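Local coordinates for 2,3-dimethylmalate lyase (Aspergillus niger, PDB 3FA4), which belongs to the phosphoenolpyruvate phosphomutase family of TIM-barrel proteins, binds a magnesium ion and is found as an assembly of four chains, at residues Glu171-Leu176 with Arg199-Asp204; Glu190-Arg195 with Met231-Ile236; Ala69-Ile74 with Ser107-Phe112; Ile20-Val25 with Pro82-Ala87; Gly48-Val53 with Gly60-Asn65. One frame throughout, in Å; residues are numbered along the deposited sequence.

Contact 1 (Glu171-Leu176 with Arg199-Asp204)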
# COMPACT_ATOMS: atom_id res chain seq x y z
N GLU B 171 24.18 6.90 -31.57
CA GLU B 171 22.75 7.06 -31.42
C GLU B 171 22.53 7.31 -29.95
O GLU B 171 21.67 8.14 -29.59
CB GLU B 171 21.96 5.81 -31.90
CG GLU B 171 20.38 5.82 -31.72
CD GLU B 171 19.67 7.13 -32.13
OE1 GLU B 171 20.30 8.07 -32.67
OE2 GLU B 171 18.44 7.25 -31.89
N SER B 172 23.32 6.62 -29.12
CA SER B 172 23.28 6.72 -27.64
C SER B 172 23.59 8.14 -27.21
O SER B 172 22.87 8.73 -26.42
CB SER B 172 24.34 5.81 -27.01
OG SER B 172 23.89 4.48 -27.01
N VAL B 173 24.67 8.65 -27.74
CA VAL B 173 25.08 10.03 -27.49
C VAL B 173 23.99 11.03 -28.00
O VAL B 173 23.66 11.93 -27.26
CB VAL B 173 26.52 10.25 -27.90
CG1 VAL B 173 26.85 11.66 -27.81
CG2 VAL B 173 27.39 9.50 -26.93
N ALA B 174 23.41 10.80 -29.20
CA ALA B 174 22.24 11.54 -29.71
C ALA B 174 21.05 11.64 -28.78
O ALA B 174 20.54 12.73 -28.56
CB ALA B 174 21.75 10.99 -31.10
N ARG B 175 20.61 10.50 -28.25
CA ARG B 175 19.49 10.44 -27.31
C ARG B 175 19.84 11.13 -25.96
O ARG B 175 18.99 11.80 -25.33
CB ARG B 175 19.07 8.97 -27.06
CG ARG B 175 18.33 8.27 -28.20
CD ARG B 175 18.18 6.83 -27.94
NE ARG B 175 17.35 6.24 -29.00
CZ ARG B 175 16.11 5.79 -28.84
NH1 ARG B 175 15.50 5.78 -27.66
NH2 ARG B 175 15.45 5.37 -29.87
N LEU B 176 21.07 10.95 -25.50
CA LEU B 176 21.52 11.75 -24.32
C LEU B 176 21.41 13.24 -24.51
O LEU B 176 20.86 13.89 -23.66
CB LEU B 176 22.92 11.38 -23.81
CG LEU B 176 22.88 10.02 -23.12
CD1 LEU B 176 24.28 9.60 -22.73
CD2 LEU B 176 21.87 10.00 -21.94
N ARG B 199 35.92 7.41 -21.52
CA ARG B 199 36.58 8.66 -21.77
C ARG B 199 35.92 9.48 -22.92
O ARG B 199 35.64 10.63 -22.74
CB ARG B 199 38.07 8.45 -22.00
CG ARG B 199 38.78 7.81 -20.80
CD ARG B 199 40.35 7.79 -20.99
NE ARG B 199 40.87 6.90 -19.97
CZ ARG B 199 41.26 5.64 -20.17
NH1 ARG B 199 41.31 5.12 -21.41
NH2 ARG B 199 41.61 4.91 -19.12
N GLN B 200 35.60 8.84 -24.06
CA GLN B 200 34.88 9.50 -25.16
C GLN B 200 33.55 10.15 -24.71
O GLN B 200 33.27 11.31 -25.11
CB GLN B 200 34.65 8.55 -26.35
CG GLN B 200 34.28 9.26 -27.65
CD GLN B 200 35.42 10.16 -28.11
OE1 GLN B 200 35.26 11.38 -28.33
NE2 GLN B 200 36.60 9.57 -28.18
N VAL B 201 32.74 9.46 -23.92
CA VAL B 201 31.39 9.97 -23.63
C VAL B 201 31.45 11.16 -22.69
O VAL B 201 30.63 12.06 -22.81
CB VAL B 201 30.35 8.89 -23.18
CG1 VAL B 201 30.67 8.37 -21.82
CG2 VAL B 201 28.89 9.41 -23.24
N ILE B 202 32.46 11.17 -21.80
CA ILE B 202 32.76 12.33 -20.97
C ILE B 202 33.10 13.53 -21.88
O ILE B 202 32.57 14.63 -21.68
CB ILE B 202 33.87 12.03 -19.92
CG1 ILE B 202 33.28 11.16 -18.82
CG2 ILE B 202 34.46 13.32 -19.28
CD1 ILE B 202 34.27 10.26 -18.20
N GLN B 203 33.94 13.31 -22.88
CA GLN B 203 34.31 14.38 -23.83
C GLN B 203 33.18 14.81 -24.76
O GLN B 203 33.02 15.98 -25.01
CB GLN B 203 35.57 13.99 -24.61
CG GLN B 203 35.76 14.78 -25.90
CD GLN B 203 36.95 14.29 -26.74
OE1 GLN B 203 38.05 14.04 -26.19
NE2 GLN B 203 36.76 14.21 -28.09
N ASP B 204 32.36 13.86 -25.23
CA ASP B 204 31.21 14.10 -26.07
C ASP B 204 30.06 14.87 -25.46
O ASP B 204 29.37 15.65 -26.15
CB ASP B 204 30.70 12.77 -26.63
CG ASP B 204 31.57 12.26 -27.77
OD1 ASP B 204 32.42 13.03 -28.26
OD2 ASP B 204 31.44 11.12 -28.19
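Val173 and Val201 mark the closest approach of two helices, their CA atoms 7.4 Å apart. Residues 171-176 lie on helix 169-181 and residues 199-204 on helix 195-204, successive helices of the outer layer of the barrel, separated along the chain by strand 186-189. Each valine turns its CB to the other helix. The meeting is methyl to methyl, Val173 CG2 against Val201 CG2 at 4.0 Å. In Val173 the other branch, CG1, is anti to the backbone N (chi1 173°), and this carries it toward Asp204, whose CB lies 4.2 Å away. Asp204 thus offers its methylene to the valine, while its carboxylate OD2 is hydrogen-bonded to Tyr169 OH at the start of helix 169-181. On another face of that helix, away from the valines, Arg175 NE makes a salt bridge with Glu171 OE2 at 3.2 Å. The oxygen is met from above the carboxylate plane, and NH1 of the same arginine has a second carboxylate partner in Asp116. Between the segments themselves the contact is purely apolar: a few methyl and methylene groups join the helices, and the polar ends of Asp204 and Arg175 find their partners away from the valine pair.

Contact 2 (Glu190-Arg195 with Met231-Ile236)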
# COMPACT_ATOMS: atom_id res chain seq x y z
N GLU B 190 24.14 3.41 -20.22
CA GLU B 190 24.12 2.08 -19.65
C GLU B 190 25.00 1.17 -20.44
O GLU B 190 24.94 1.10 -21.68
CB GLU B 190 22.67 1.55 -19.56
CG GLU B 190 22.54 0.01 -19.14
CD GLU B 190 22.99 -0.30 -17.68
OE1 GLU B 190 23.67 0.53 -17.03
OE2 GLU B 190 22.70 -1.40 -17.19
N GLY B 191 25.84 0.47 -19.71
CA GLY B 191 26.69 -0.56 -20.31
C GLY B 191 27.83 -0.12 -21.19
O GLY B 191 28.13 -0.77 -22.19
N ILE B 192 28.48 0.99 -20.80
CA ILE B 192 29.69 1.40 -21.48
C ILE B 192 30.60 0.18 -21.62
O ILE B 192 30.80 -0.53 -20.65
CB ILE B 192 30.36 2.53 -20.70
CG1 ILE B 192 29.51 3.80 -20.82
CG2 ILE B 192 31.82 2.75 -21.21
CD1 ILE B 192 29.52 4.57 -19.58
N THR B 193 31.11 -0.09 -22.83
CA THR B 193 31.90 -1.32 -23.10
C THR B 193 33.43 -1.32 -22.94
O THR B 193 34.05 -2.38 -23.00
CB THR B 193 31.56 -1.89 -24.47
OG1 THR B 193 31.98 -0.99 -25.48
CG2 THR B 193 30.06 -2.12 -24.58
N SER B 194 34.05 -0.16 -22.79
CA SER B 194 35.48 -0.06 -22.53
C SER B 194 35.78 1.23 -21.75
O SER B 194 34.94 2.12 -21.65
CB SER B 194 36.26 0.05 -23.84
OG SER B 194 36.00 1.32 -24.40
N ARG B 195 37.01 1.34 -21.22
CA ARG B 195 37.50 2.58 -20.63
C ARG B 195 37.63 3.65 -21.69
O ARG B 195 37.53 4.83 -21.42
CB ARG B 195 38.85 2.36 -19.98
CG ARG B 195 38.81 1.50 -18.74
CD ARG B 195 40.23 1.41 -18.09
NE ARG B 195 40.22 0.11 -17.47
CZ ARG B 195 40.05 -0.14 -16.18
NH1 ARG B 195 40.03 0.83 -15.29
NH2 ARG B 195 39.99 -1.39 -15.78
N MET B 231 38.50 10.07 -14.62
CA MET B 231 38.05 10.12 -16.00
C MET B 231 37.13 11.34 -16.17
O MET B 231 36.97 11.82 -17.26
CB MET B 231 37.26 8.86 -16.43
CG MET B 231 38.01 7.64 -16.47
SD MET B 231 36.94 6.27 -16.82
CE MET B 231 38.16 4.99 -17.33
N GLY B 232 36.46 11.77 -15.12
CA GLY B 232 35.58 12.92 -15.21
C GLY B 232 34.12 12.67 -14.96
O GLY B 232 33.31 13.56 -15.22
N PHE B 233 33.75 11.50 -14.43
CA PHE B 233 32.31 11.22 -14.07
C PHE B 233 32.00 11.99 -12.83
O PHE B 233 32.93 12.39 -12.08
CB PHE B 233 32.07 9.75 -13.79
CG PHE B 233 32.06 8.90 -15.01
CD1 PHE B 233 33.20 8.23 -15.40
CD2 PHE B 233 30.91 8.83 -15.81
CE1 PHE B 233 33.20 7.45 -16.57
CE2 PHE B 233 30.88 8.05 -16.97
CZ PHE B 233 32.02 7.35 -17.35
N ARG B 234 30.74 12.22 -12.59
CA ARG B 234 30.27 12.92 -11.43
C ARG B 234 29.60 12.03 -10.42
O ARG B 234 29.50 12.36 -9.30
CB ARG B 234 29.40 14.08 -11.81
CG ARG B 234 30.09 15.00 -12.71
CD ARG B 234 31.17 15.80 -12.03
NE ARG B 234 30.61 17.07 -11.68
CZ ARG B 234 30.35 17.49 -10.46
NH1 ARG B 234 30.68 16.80 -9.41
NH2 ARG B 234 29.77 18.64 -10.32
N ILE B 235 29.16 10.86 -10.86
CA ILE B 235 28.52 9.90 -9.97
C ILE B 235 28.96 8.52 -10.41
O ILE B 235 29.01 8.20 -11.64
CB ILE B 235 26.97 10.04 -10.04
CG1 ILE B 235 26.56 11.51 -9.81
CG2 ILE B 235 26.21 8.91 -9.24
CD1 ILE B 235 25.12 11.86 -10.23
N ILE B 236 29.27 7.71 -9.40
CA ILE B 236 29.37 6.26 -9.57
C ILE B 236 28.40 5.54 -8.62
O ILE B 236 28.25 5.92 -7.44
CB ILE B 236 30.88 5.78 -9.40
CG1 ILE B 236 31.09 4.35 -9.94
CG2 ILE B 236 31.31 5.93 -7.92
CD1 ILE B 236 32.59 3.93 -9.99
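Met231 reaches Arg195, and Phe233 reaches Ile192, where two connections of the TIM barrel come together: the loop from strand 186-189 to helix 195-204, and the turn from helix 225-231 to strand 235-238. Apolar contacts carry the whole meeting. The methyl CE of Met231 sits 3.8 Å from Arg195 CB and equally near Arg195 CG, so the sulfur side chain crosses the aliphatic stem of the arginine at about a right angle. Met231 is extended beyond CG (chi2 174°), which lets its methyl span the gap between the two helix ends. Deeper in, Ile192 CD1 approaches Phe233 CZ obliquely at 4.4 Å, a looser touch; both side chains also lie on Leu212 of strand 211-213.

Polar interactions frame this apolar patch. Arg195 is extended from CG to NE and carries its guanidinium past the methionine to Glu227 of helix 225-231, with which NH1 forms a salt bridge. One residue earlier, Ser194 is the N-cap of helix 195-204, its OG bonded to Met197 N.

The turn on the other side is a Schellman motif: Gly232, with positive phi, is its C-prime residue, Phe233 N bonds to Ala228 O and Gly232 N to Lys229 O. Ending the helix in this way brings Met231 and Phe233 together, and the sulfur comes to the ring edge, in its plane, with Met231 SD 3.9 Å from Phe233 CE1.

Contact 3 (Ala69-Ile74 with Ser107-Phe112)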
# COMPACT_ATOMS: atom_id res chain seq x y z
N ALA B 69 7.32 3.48 -2.45
CA ALA B 69 7.27 3.14 -1.02
C ALA B 69 8.69 2.79 -0.54
O ALA B 69 9.12 3.23 0.56
CB ALA B 69 6.28 2.10 -0.73
N ASN B 70 9.44 2.13 -1.42
CA ASN B 70 10.80 1.66 -1.09
C ASN B 70 11.76 2.82 -1.10
O ASN B 70 12.51 2.94 -0.15
CB ASN B 70 11.26 0.45 -1.94
CG ASN B 70 12.32 -0.43 -1.24
OD1 ASN B 70 12.16 -0.81 -0.11
ND2 ASN B 70 13.36 -0.76 -1.93
N ALA B 71 11.69 3.72 -2.10
CA ALA B 71 12.56 4.94 -2.12
C ALA B 71 12.30 5.91 -0.99
O ALA B 71 13.27 6.45 -0.44
CB ALA B 71 12.53 5.68 -3.53
N GLU B 72 11.03 6.20 -0.67
CA GLU B 72 10.72 6.99 0.49
C GLU B 72 11.23 6.44 1.80
O GLU B 72 11.61 7.20 2.68
CB GLU B 72 9.24 7.18 0.64
CG GLU B 72 8.92 8.16 1.79
CD GLU B 72 7.47 8.60 1.86
OE1 GLU B 72 7.07 9.23 2.85
OE2 GLU B 72 6.71 8.26 0.95
N MET B 73 11.13 5.13 1.99
CA MET B 73 11.69 4.51 3.15
C MET B 73 13.22 4.66 3.21
O MET B 73 13.77 5.01 4.28
CB MET B 73 11.27 3.05 3.19
CG MET B 73 11.64 2.35 4.47
SD MET B 73 13.25 1.53 4.36
CE MET B 73 13.06 0.53 2.83
N ILE B 74 13.92 4.39 2.10
CA ILE B 74 15.41 4.53 2.10
C ILE B 74 15.88 5.99 2.25
O ILE B 74 16.80 6.27 2.99
CB ILE B 74 16.02 3.79 0.83
CG1 ILE B 74 15.63 2.28 0.89
CG2 ILE B 74 17.53 4.00 0.72
CD1 ILE B 74 15.76 1.43 -0.47
N SER B 107 8.43 12.40 -1.16
CA SER B 107 9.15 11.35 -0.42
C SER B 107 10.58 11.65 0.01
O SER B 107 11.12 10.99 0.85
CB SER B 107 9.23 10.13 -1.27
OG SER B 107 7.95 9.57 -1.48
N GLY B 108 11.21 12.61 -0.61
CA GLY B 108 12.53 13.05 -0.19
C GLY B 108 13.62 12.41 -1.00
O GLY B 108 14.81 12.51 -0.62
N VAL B 109 13.24 11.83 -2.14
CA VAL B 109 14.24 11.25 -3.08
C VAL B 109 15.11 12.35 -3.66
O VAL B 109 14.56 13.35 -4.00
CB VAL B 109 13.57 10.45 -4.17
CG1 VAL B 109 14.64 9.81 -5.05
CG2 VAL B 109 12.73 9.37 -3.51
N ALA B 110 16.45 12.21 -3.67
CA ALA B 110 17.33 13.22 -4.27
C ALA B 110 17.47 13.24 -5.84
O ALA B 110 17.69 14.29 -6.42
CB ALA B 110 18.70 13.23 -3.60
N ALA B 111 17.41 12.09 -6.48
CA ALA B 111 17.55 11.99 -7.91
C ALA B 111 16.85 10.70 -8.33
O ALA B 111 16.71 9.83 -7.50
CB ALA B 111 19.03 11.92 -8.29
N PHE B 112 16.40 10.57 -9.57
CA PHE B 112 15.87 9.26 -10.05
C PHE B 112 16.26 9.13 -11.49
O PHE B 112 16.33 10.12 -12.18
CB PHE B 112 14.32 9.17 -9.94
CG PHE B 112 13.57 10.29 -10.61
CD1 PHE B 112 13.15 10.17 -11.93
CD2 PHE B 112 13.23 11.43 -9.92
CE1 PHE B 112 12.41 11.19 -12.54
CE2 PHE B 112 12.52 12.46 -10.53
CZ PHE B 112 12.10 12.34 -11.84
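Glu72 and Ser107 form the tight end of this contact, their CA atoms only 4.7 Å apart where helix 64-75 meets the end of helix 94-107. Ser107 CB lies 3.5 Å from Glu72 CB, and the extended glutamate chain, with CG anti to the backbone N (chi1 -173°), runs alongside the serine. Ser107 OG is 3.0 Å from Glu72 OE2; a hydrogen bond is possible, but Gln103 O competes for the same proton. Gly108 then ends the helix in a Schellman motif, and its positive phi turns the chain away toward strand 111-114. Past this turn the contact thins to one apolar touch, Ala71 CB against Val109 CG2 at 3.7 Å, with Ala85 of strand 83-86 lying against both. Ala69, on the outer side of helix 64-75, faces away and is exposed.

The glutamate also serves the assembly. OE2 makes a salt bridge with Arg68 NE of its own chain, while OE1 bridges to Arg106 NE and Arg68 NH2 of the third subunit. With arginines on both oxygens, this buried carboxylate is probably kept ionised, and the serine adds at most a shared proton to a group that is probably held mainly by the arginines.

Contact 4 (Ile20-Val25 with Pro82-Ala87). With MG (magnesium ion), chain N.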
# COMPACT_ATOMS: atom_id res chain seq x y z
N ILE B 20 30.23 11.80 -6.38
CA ILE B 20 29.18 11.06 -5.63
C ILE B 20 29.35 9.53 -5.77
O ILE B 20 29.42 9.01 -6.88
CB ILE B 20 27.77 11.52 -6.11
CG1 ILE B 20 27.64 13.03 -5.88
CG2 ILE B 20 26.63 10.77 -5.35
CD1 ILE B 20 27.38 13.81 -7.07
N VAL B 21 29.44 8.84 -4.63
CA VAL B 21 29.75 7.44 -4.57
C VAL B 21 28.57 6.86 -3.87
O VAL B 21 28.33 7.19 -2.72
CB VAL B 21 31.08 7.09 -3.79
CG1 VAL B 21 31.24 5.54 -3.72
CG2 VAL B 21 32.28 7.72 -4.44
N ALA B 22 27.82 6.01 -4.55
CA ALA B 22 26.58 5.63 -4.03
C ALA B 22 26.41 4.13 -4.16
O ALA B 22 26.12 3.62 -5.24
CB ALA B 22 25.45 6.41 -4.69
N PRO B 23 26.61 3.37 -3.04
CA PRO B 23 26.40 1.96 -3.15
C PRO B 23 24.96 1.59 -3.37
O PRO B 23 24.03 2.26 -2.85
CB PRO B 23 26.96 1.43 -1.81
CG PRO B 23 26.76 2.47 -0.94
CD PRO B 23 27.11 3.70 -1.69
N GLY B 24 24.78 0.50 -4.09
CA GLY B 24 23.41 0.05 -4.36
C GLY B 24 22.83 -0.66 -3.15
O GLY B 24 23.40 -1.66 -2.64
N VAL B 25 21.72 -0.13 -2.66
CA VAL B 25 20.92 -0.70 -1.58
C VAL B 25 19.47 -0.99 -2.07
O VAL B 25 19.06 -0.54 -3.13
CB VAL B 25 20.93 0.14 -0.31
CG1 VAL B 25 22.34 0.37 0.15
CG2 VAL B 25 20.03 1.40 -0.42
N PRO B 82 21.75 12.00 0.31
CA PRO B 82 21.09 11.84 -0.99
C PRO B 82 20.83 10.38 -1.36
O PRO B 82 21.77 9.58 -1.28
CB PRO B 82 22.11 12.41 -1.97
CG PRO B 82 22.90 13.43 -1.16
CD PRO B 82 23.02 12.74 0.20
N VAL B 83 19.61 10.06 -1.75
CA VAL B 83 19.26 8.79 -2.36
C VAL B 83 18.94 8.95 -3.84
O VAL B 83 18.09 9.72 -4.23
CB VAL B 83 18.08 8.12 -1.63
CG1 VAL B 83 17.64 6.80 -2.27
CG2 VAL B 83 18.38 7.97 -0.17
N ILE B 84 19.64 8.19 -4.66
CA ILE B 84 19.38 8.12 -6.13
C ILE B 84 18.56 6.89 -6.34
O ILE B 84 19.03 5.87 -5.98
CB ILE B 84 20.70 8.01 -6.96
CG1 ILE B 84 21.62 9.18 -6.57
CG2 ILE B 84 20.39 8.00 -8.47
CD1 ILE B 84 23.02 9.02 -6.94
N ALA B 85 17.35 7.00 -6.89
CA ALA B 85 16.43 5.89 -7.02
C ALA B 85 16.14 5.45 -8.47
O ALA B 85 15.89 6.25 -9.35
CB ALA B 85 15.15 6.25 -6.36
N ASP B 86 16.11 4.15 -8.73
CA ASP B 86 15.64 3.70 -10.06
C ASP B 86 14.18 4.22 -10.22
O ASP B 86 13.50 4.37 -9.18
CB ASP B 86 15.80 2.19 -10.15
CG ASP B 86 15.31 1.64 -11.44
OD1 ASP B 86 15.20 2.38 -12.46
OD2 ASP B 86 14.98 0.43 -11.45
N ALA B 87 13.73 4.61 -11.44
CA ALA B 87 12.31 4.96 -11.69
C ALA B 87 11.88 4.36 -13.03
O ALA B 87 10.88 4.81 -13.62
CB ALA B 87 12.04 6.49 -11.71
MG MG N . 14.73 -0.62 -13.43
O HOH W 1 15.72 0.72 -14.53
O HOH W 2 13.98 -2.01 -12.17
O HOH W 3 16.71 -1.64 -13.08
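Asp86 OD2, two residues beyond the Ile84 that joins the two strands, binds the magnesium ion at 2.3 Å. The metal also holds three waters, water 1 and water 2 at 2.0 Å and water 3 at 2.3 Å, and Asp88 OD1 of the same chain. The two oxygens of Asp86 divide the work: OD2 takes the ion, while OD1 accepts a hydrogen bond of 2.7 Å from water 1, itself a metal ligand. The carboxylate is thereby tied twice to one coordination shell, which should limit its rotation. CG is anti to the backbone N (chi1 178°), carrying the acid group forward from the strand to the ion.

Ile84 itself points into the barrel and makes the contact between the segments. Its CD1 meets Ala22 CB at 4.2 Å and Ile20 CG2 at 4.3 Å, so a single methyl lies against two inward-facing residues of strand 20-25. The metal end is polar and this end wholly apolar, as expected for a TIM barrel, where ligands gather at the C-terminal ends of the strands above a hydrophobic core.

Strand 42-44 stands between strands 20-25 and 83-86 in the sheet, so the isoleucine reaches across the barrel interior past that neighbour, and it also touches Ile235 of strand 235-238. On the outer side, Val25 lies against helix 28-37, and Val83 and Ala85 lie against helix 64-75.

Contact 5 (Gly48-Val53 with Gly60-Asn65)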
# COMPACT_ATOMS: atom_id res chain seq x y z
N GLY B 48 17.11 -4.98 -7.18
CA GLY B 48 17.03 -5.35 -5.79
C GLY B 48 15.69 -5.18 -5.10
O GLY B 48 15.38 -5.98 -4.20
N THR B 49 14.90 -4.16 -5.51
CA THR B 49 13.50 -3.94 -5.02
C THR B 49 12.62 -5.05 -5.54
O THR B 49 11.89 -5.66 -4.78
CB THR B 49 12.95 -2.54 -5.48
OG1 THR B 49 13.86 -1.51 -5.05
CG2 THR B 49 11.53 -2.19 -4.94
N ALA B 50 12.69 -5.34 -6.84
CA ALA B 50 12.02 -6.48 -7.42
C ALA B 50 12.40 -7.75 -6.69
O ALA B 50 11.53 -8.56 -6.43
CB ALA B 50 12.41 -6.57 -8.93
N ALA B 51 13.70 -7.99 -6.45
CA ALA B 51 14.16 -9.20 -5.70
C ALA B 51 13.65 -9.25 -4.26
O ALA B 51 13.12 -10.28 -3.83
CB ALA B 51 15.68 -9.30 -5.74
N SER B 52 13.74 -8.13 -3.52
CA SER B 52 13.26 -8.08 -2.12
C SER B 52 11.74 -7.92 -1.92
O SER B 52 11.11 -8.55 -1.08
CB SER B 52 14.00 -6.95 -1.43
OG SER B 52 13.83 -7.00 -0.05
N VAL B 53 11.12 -7.05 -2.67
CA VAL B 53 9.69 -6.81 -2.45
C VAL B 53 8.85 -7.94 -3.03
O VAL B 53 7.88 -8.31 -2.43
CB VAL B 53 9.29 -5.37 -2.94
CG1 VAL B 53 7.82 -5.13 -2.92
CG2 VAL B 53 9.97 -4.33 -2.07
N GLY B 60 10.21 -5.84 -14.77
CA GLY B 60 9.26 -4.72 -14.78
C GLY B 60 7.97 -5.07 -14.04
O GLY B 60 6.86 -4.74 -14.52
N ILE B 61 8.12 -5.70 -12.85
CA ILE B 61 7.00 -6.15 -11.99
C ILE B 61 6.69 -5.24 -10.79
O ILE B 61 5.66 -5.40 -10.13
CB ILE B 61 7.07 -7.66 -11.61
CG1 ILE B 61 8.48 -8.01 -11.16
CG2 ILE B 61 6.82 -8.52 -12.79
CD1 ILE B 61 8.65 -7.96 -9.66
N CYS B 62 7.55 -4.25 -10.53
CA CYS B 62 7.27 -3.22 -9.57
C CYS B 62 6.42 -2.12 -10.24
O CYS B 62 6.75 -1.63 -11.35
CB CYS B 62 8.56 -2.63 -9.02
SG CYS B 62 9.80 -3.85 -8.43
N THR B 63 5.33 -1.76 -9.55
CA THR B 63 4.51 -0.57 -9.89
C THR B 63 5.13 0.75 -9.34
O THR B 63 6.14 0.75 -8.64
CB THR B 63 3.12 -0.72 -9.36
OG1 THR B 63 3.21 -0.73 -7.94
CG2 THR B 63 2.43 -2.08 -9.85
N LEU B 64 4.49 1.88 -9.64
CA LEU B 64 4.86 3.15 -8.98
C LEU B 64 4.79 3.00 -7.42
O LEU B 64 5.73 3.41 -6.72
CB LEU B 64 3.95 4.31 -9.44
CG LEU B 64 4.17 5.69 -8.80
CD1 LEU B 64 5.73 6.18 -8.79
CD2 LEU B 64 3.21 6.64 -9.47
N ASN B 65 3.66 2.46 -6.94
CA ASN B 65 3.42 2.19 -5.54
C ASN B 65 4.61 1.47 -4.85
O ASN B 65 5.15 1.95 -3.87
CB ASN B 65 2.18 1.34 -5.40
CG ASN B 65 0.93 2.00 -5.97
OD1 ASN B 65 0.90 2.39 -7.12
ND2 ASN B 65 -0.12 2.05 -5.19
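The connection between two helices of the TIM barrel folds back here, so that Ile61 and Cys62, just ahead of helix 64-75, pack on Thr49 and Ala50 of helix 46-54. Ala50 and Cys62 are the nearest pair, with CA atoms 6.1 Å apart. Cys62 points its CB at the helix and lays its thiol on the backbone: SG is 3.6 Å from Ala50 CA and 3.8 Å from Ala50 CB. Thr49 flanks the sulfur, its CG2 4.2 Å from Cys62 SG, while its hydroxyl OG1 is turned to Thr45 O in a hydrogen bond to the residue just before the helix. The small side chain of Ala50 is consistent with this close approach. The thiol lies about 8 Å from the magnesium ion and does not bind it.

Thr63, the next residue, is the N-cap of helix 64-75. Its side chain caps a backbone N of the first turn and its own N bonds to Asp66 OD2, an arrangement consistent with a capping box. The same region meets the fourth subunit, where Thr63 OG1 is hydrogen-bonded to Asn65 OD1 of that chain and Ile61 packs on its Met96. Ile61 starts out along the side of the helix but bends back toward it, with CG1 between the backbone N and the carbonyl carbon (chi1 46°), and so Ile61 CD1 ends 4.1 Å from Ala50 CB.

From the N terminus, strand 20-25 opens contact 4, which closes at 82-87. Contact 5 begins and ends within that span. Contact 3 opens there too, on helix 64-75, but closes later, at 107-112, and so crosses contact 4; strands 83-86 and 111-114 are neighbours in the parallel sheet, with a probable backbone hydrogen bond between Ala85 N and Ala111 O. Farther on, contact 1 opens at 171-176 and contact 2 at 190-195; contact 1 closes first, so these also cross, and Ile202 CD1 packs on Phe233 CE1 at 3.4 Å. Strand 235-238 lies beside strand 20-25, probably through backbone hydrogen bonds, joining contact 2 to contact 4 and the late half of the barrel to its first strand.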